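PDB 6TCV: endo-beta-N-acetylglucosaminidase F1 from Bacteroides thetaiotaomicron VPI-5482, which probably cleaves high-mannose N-glycans between the two N-acetylglucosamines of their chitobiose core, as an endo-beta-N-acetylglucosaminidase of the human gut microbiota. Local coordinates for residues 235-246 and 275-285. The protein carries 2 engineered substitutions. Sequence-based numbering, arbitrary orientation.
Sequences QPLRRRGVKVLL and YCKAYNLDGVN
Arg238 meets Asp282 side-on: NE reaches OD2 at 2.8 Å and NH2 reaches OD1 at 2.9 Å, both oxygens lying in the guanidinium plane while the carboxylate is turned 31° from it. OD2 is gripped twice, since the Val244 backbone N takes its anti lone pair at 2.9 Å. In return Asp282 N donates to Val244 O. Beyond this the strands pair in parallel, Leu246 N bonding Gly283 O and Asn285 N bonding Leu246 O. Strands 243-249 and 283-287 form a beta-alpha-beta unit through helix 262-278; parallel neighbours 198-209 and 324-329 are consistent with the beta/alpha barrel of family 18 endoglycosidases. Packing is tight where Leu245 CD2 lies 3.6 Å from Gly283 N, with no side chain intervening; on the other face Leu246 CB makes ordinary apolar contact with Leu281 CD1. The solvent side is polar and more open, around exposed Asn280, whose positive phi closes a Schellman motif. Its carbonyl O lies over one face of the Arg238 guanidinium and accepts a nearly straight bond from Gln235 NE2. The Gln235 chain, bent at chi2 (-55°), brings OE1 into the guanidinium plane, where NH1 donates to it. A leucine in place of Arg238 would probably leave the buried Asp282 carboxylate without its paired countercharge and Gln235 OE1 without this donor.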
loop_
_atom_site.group_PDB
_atom_site.type_symbol
_atom_site.label_atom_id
_atom_site.label_comp_id
_atom_site.label_asym_id
_atom_site.label_seq_id
_atom_site.Cartn_x
_atom_site.Cartn_y
_atom_site.Cartn_z
ATOM N N GLN A 235 6.009 -13.590 -5.248
ATOM C CA GLN A 235 6.978 -13.522 -4.154
ATOM C C GLN A 235 8.374 -13.116 -4.604
ATOM O O GLN A 235 9.091 -12.490 -3.787
ATOM C CB GLN A 235 6.993 -14.835 -3.361
ATOM C CG GLN A 235 5.653 -15.159 -2.683
ATOM C CD GLN A 235 5.094 -14.098 -1.758
ATOM O OE1 GLN A 235 5.846 -13.455 -1.048
ATOM N NE2 GLN A 235 3.799 -13.836 -1.832
ATOM N N PRO A 236 8.838 -13.404 -5.840
ATOM C CA PRO A 236 10.183 -12.908 -6.219
ATOM C C PRO A 236 10.276 -11.396 -6.140
ATOM O O PRO A 236 11.359 -10.855 -5.916
ATOM C CB PRO A 236 10.374 -13.425 -7.653
ATOM C CG PRO A 236 9.482 -14.657 -7.709
ATOM C CD PRO A 236 8.273 -14.295 -6.868
ATOM N N LEU A 237 9.176 -10.688 -6.345
ATOM C CA LEU A 237 9.166 -9.246 -6.179
ATOM C C LEU A 237 9.277 -8.846 -4.720
ATOM O O LEU A 237 10.022 -7.924 -4.363
ATOM C CB LEU A 237 7.926 -8.644 -6.775
ATOM C CG LEU A 237 7.596 -8.982 -8.224
ATOM C CD1 LEU A 237 6.300 -8.297 -8.644
ATOM C CD2 LEU A 237 8.778 -8.561 -9.080
ATOM N N ARG A 238 8.543 -9.544 -3.855
ATOM C CA ARG A 238 8.534 -9.218 -2.419
ATOM C C ARG A 238 9.882 -9.475 -1.796
ATOM O O ARG A 238 10.312 -8.725 -0.912
ATOM C CB ARG A 238 7.430 -10.002 -1.702
ATOM C CG ARG A 238 6.072 -9.607 -2.243
ATOM C CD ARG A 238 4.923 -10.234 -1.434
ATOM N NE ARG A 238 4.871 -9.653 -0.106
ATOM C CZ ARG A 238 5.245 -10.239 1.007
ATOM N NH1 ARG A 238 5.717 -11.472 1.048
ATOM N NH2 ARG A 238 5.153 -9.554 2.152
ATOM N N ARG A 239 10.595 -10.497 -2.229
ATOM C CA ARG A 239 11.939 -10.781 -1.729
ATOM C C ARG A 239 12.884 -9.618 -1.977
ATOM O O ARG A 239 13.905 -9.509 -1.272
ATOM C CB ARG A 239 12.505 -12.069 -2.294
ATOM C CG ARG A 239 11.818 -13.287 -1.857
ATOM C CD ARG A 239 12.635 -14.545 -2.186
ATOM N NE ARG A 239 12.904 -14.808 -3.600
ATOM C CZ ARG A 239 12.131 -15.551 -4.394
ATOM N NH1 ARG A 239 11.047 -16.133 -3.899
ATOM N NH2 ARG A 239 12.477 -15.768 -5.658
ATOM N N ARG A 240 12.641 -8.838 -3.033
ATOM C CA ARG A 240 13.475 -7.693 -3.389
ATOM C C ARG A 240 12.920 -6.400 -2.822
ATOM O O ARG A 240 13.450 -5.313 -3.107
ATOM C CB ARG A 240 13.626 -7.562 -4.905
ATOM C CG ARG A 240 14.391 -8.718 -5.506
ATOM C CD ARG A 240 14.428 -8.625 -7.023
ATOM N NE ARG A 240 15.142 -9.775 -7.566
ATOM C CZ ARG A 240 16.239 -9.736 -8.308
ATOM N NH1 ARG A 240 16.804 -8.631 -8.664
ATOM N NH2 ARG A 240 16.726 -10.881 -8.747
ATOM N N GLY A 241 11.894 -6.466 -1.983
ATOM C CA GLY A 241 11.430 -5.291 -1.282
ATOM C C GLY A 241 10.269 -4.594 -1.931
ATOM O O GLY A 241 9.823 -3.562 -1.414
ATOM N N VAL A 242 9.766 -5.089 -3.057
ATOM C CA VAL A 242 8.603 -4.479 -3.709
ATOM C C VAL A 242 7.350 -4.894 -2.929
ATOM O O VAL A 242 7.198 -6.069 -2.550
ATOM C CB VAL A 242 8.499 -4.976 -5.161
ATOM C CG1 VAL A 242 7.273 -4.444 -5.863
ATOM C CG2 VAL A 242 9.738 -4.603 -5.955
ATOM N N LYS A 243 6.442 -3.946 -2.719
ATOM C CA LYS A 243 5.173 -4.270 -2.076
ATOM C C LYS A 243 4.140 -4.591 -3.144
ATOM O O LYS A 243 3.877 -3.755 -4.028
ATOM C CB LYS A 243 4.691 -3.098 -1.229
ATOM C CG LYS A 243 5.607 -2.776 -0.067
ATOM C CD LYS A 243 5.047 -1.635 0.760
ATOM C CE LYS A 243 5.787 -1.505 2.086
ATOM N NZ LYS A 243 7.211 -1.235 1.875
ATOM N N VAL A 244 3.529 -5.784 -3.033
ATOM C CA VAL A 244 2.585 -6.297 -4.018
ATOM C C VAL A 244 1.189 -6.183 -3.432
ATOM O O VAL A 244 0.884 -6.829 -2.420
ATOM C CB VAL A 244 2.902 -7.731 -4.432
ATOM C CG1 VAL A 244 1.831 -8.244 -5.397
ATOM C CG2 VAL A 244 4.280 -7.821 -5.056
ATOM N N LEU A 245 0.335 -5.379 -4.055
ATOM C CA LEU A 245 -1.021 -5.152 -3.582
ATOM C C LEU A 245 -2.003 -5.861 -4.495
ATOM O O LEU A 245 -1.830 -5.908 -5.715
ATOM C CB LEU A 245 -1.393 -3.670 -3.580
ATOM C CG LEU A 245 -0.404 -2.701 -2.953
ATOM C CD1 LEU A 245 -0.965 -1.306 -2.853
ATOM C CD2 LEU A 245 0.051 -3.167 -1.585
ATOM N N LEU A 246 -3.102 -6.341 -3.908
ATOM C CA LEU A 246 -4.221 -6.834 -4.701
ATOM C C LEU A 246 -5.089 -5.646 -5.090
ATOM O O LEU A 246 -5.515 -4.866 -4.228
ATOM C CB LEU A 246 -5.036 -7.836 -3.888
ATOM C CG LEU A 246 -6.168 -8.560 -4.659
ATOM C CD1 LEU A 246 -5.600 -9.379 -5.818
ATOM C CD2 LEU A 246 -6.961 -9.413 -3.677
ATOM N N TYR A 275 -7.505 -12.493 2.147
ATOM C CA TYR A 275 -6.757 -12.723 0.897
ATOM C C TYR A 275 -5.302 -12.279 1.047
ATOM O O TYR A 275 -4.376 -12.971 0.616
ATOM C CB TYR A 275 -7.398 -11.972 -0.297
ATOM C CG TYR A 275 -8.399 -12.773 -1.069
ATOM C CD1 TYR A 275 -9.657 -12.986 -0.576
ATOM C CD2 TYR A 275 -8.071 -13.279 -2.331
ATOM C CE1 TYR A 275 -10.586 -13.749 -1.285
ATOM C CE2 TYR A 275 -8.966 -14.012 -3.035
ATOM C CZ TYR A 275 -10.209 -14.227 -2.514
ATOM O OH TYR A 275 -11.161 -14.980 -3.219
ATOM N N CYS A 276 -5.077 -11.112 1.651
ATOM C CA CYS A 276 -3.715 -10.592 1.759
ATOM C C CYS A 276 -2.890 -11.438 2.688
ATOM O O CYS A 276 -1.663 -11.553 2.492
ATOM C CB CYS A 276 -3.765 -9.109 2.199
ATOM S SG CYS A 276 -4.388 -7.992 0.935
ATOM N N LYS A 277 -3.489 -12.027 3.705
ATOM C CA LYS A 277 -2.779 -12.931 4.585
ATOM C C LYS A 277 -2.501 -14.262 3.880
ATOM O O LYS A 277 -1.369 -14.765 3.868
ATOM C CB LYS A 277 -3.614 -13.164 5.856
ATOM C CG LYS A 277 -2.916 -14.054 6.873
ATOM C CD LYS A 277 -3.819 -14.280 8.066
ATOM C CE LYS A 277 -3.455 -15.524 8.847
ATOM N NZ LYS A 277 -2.256 -15.219 9.640
ATOM N N ALA A 278 -3.510 -14.863 3.277
ATOM C CA ALA A 278 -3.359 -16.203 2.695
ATOM C C ALA A 278 -2.346 -16.219 1.579
ATOM O O ALA A 278 -1.619 -17.208 1.418
ATOM C CB ALA A 278 -4.730 -16.700 2.195
ATOM N N TYR A 279 -2.299 -15.171 0.778
ATOM C CA TYR A 279 -1.417 -15.118 -0.381
ATOM C C TYR A 279 -0.156 -14.300 -0.114
ATOM O O TYR A 279 0.645 -14.087 -1.031
ATOM C CB TYR A 279 -2.130 -14.652 -1.631
ATOM C CG TYR A 279 -3.271 -15.572 -2.045
ATOM C CD1 TYR A 279 -2.992 -16.861 -2.526
ATOM C CD2 TYR A 279 -4.600 -15.217 -1.927
ATOM C CE1 TYR A 279 -4.006 -17.713 -2.943
ATOM C CE2 TYR A 279 -5.641 -16.107 -2.342
ATOM C CZ TYR A 279 -5.315 -17.328 -2.823
ATOM O OH TYR A 279 -6.334 -18.165 -3.229
ATOM N N ASN A 280 0.046 -13.880 1.131
ATOM C CA ASN A 280 1.267 -13.173 1.545
ATOM C C ASN A 280 1.497 -11.951 0.647
ATOM O O ASN A 280 2.522 -11.831 -0.054
ATOM C CB ASN A 280 2.457 -14.138 1.604
ATOM C CG ASN A 280 3.633 -13.625 2.426
ATOM O OD1 ASN A 280 3.551 -12.675 3.212
ATOM N ND2 ASN A 280 4.765 -14.331 2.276
ATOM N N LEU A 281 0.513 -11.048 0.653
ATOM C CA LEU A 281 0.539 -9.801 -0.093
ATOM C C LEU A 281 0.683 -8.632 0.873
ATOM O O LEU A 281 0.608 -8.796 2.093
ATOM C CB LEU A 281 -0.698 -9.623 -0.963
ATOM C CG LEU A 281 -1.019 -10.818 -1.870
ATOM C CD1 LEU A 281 -2.259 -10.494 -2.669
ATOM C CD2 LEU A 281 0.186 -11.066 -2.818
ATOM N N ASP A 282 0.828 -7.421 0.351
ATOM C CA ASP A 282 1.182 -6.266 1.167
ATOM C C ASP A 282 0.078 -5.249 1.337
ATOM O O ASP A 282 0.328 -4.197 1.940
ATOM C CB ASP A 282 2.452 -5.604 0.619
ATOM C CG ASP A 282 3.604 -6.534 0.658
ATOM O OD1 ASP A 282 4.049 -6.878 1.769
ATOM O OD2 ASP A 282 4.095 -6.953 -0.432
ATOM N N GLY A 283 -1.125 -5.512 0.823
ATOM C CA GLY A 283 -2.268 -4.638 0.975
ATOM C C GLY A 283 -3.092 -4.615 -0.276
ATOM O O GLY A 283 -3.066 -5.547 -1.076
ATOM N N VAL A 284 -3.839 -3.527 -0.417
ATOM C CA VAL A 284 -4.916 -3.421 -1.406
ATOM C C VAL A 284 -4.944 -2.057 -2.060
ATOM O O VAL A 284 -4.524 -1.045 -1.473
ATOM C CB VAL A 284 -6.282 -3.723 -0.718
ATOM C CG1 VAL A 284 -6.668 -2.637 0.279
ATOM C CG2 VAL A 284 -7.410 -3.930 -1.716
ATOM N N ASN A 285 -5.438 -2.001 -3.293
ATOM C CA ASN A 285 -5.924 -0.770 -3.923
ATOM C C ASN A 285 -7.418 -0.925 -4.195
ATOM O O ASN A 285 -7.835 -1.982 -4.709
ATOM C CB ASN A 285 -5.234 -0.469 -5.247
ATOM C CG ASN A 285 -5.791 0.775 -5.904
ATOM O OD1 ASN A 285 -5.430 1.929 -5.492
ATOM N ND2 ASN A 285 -6.665 0.633 -6.778
#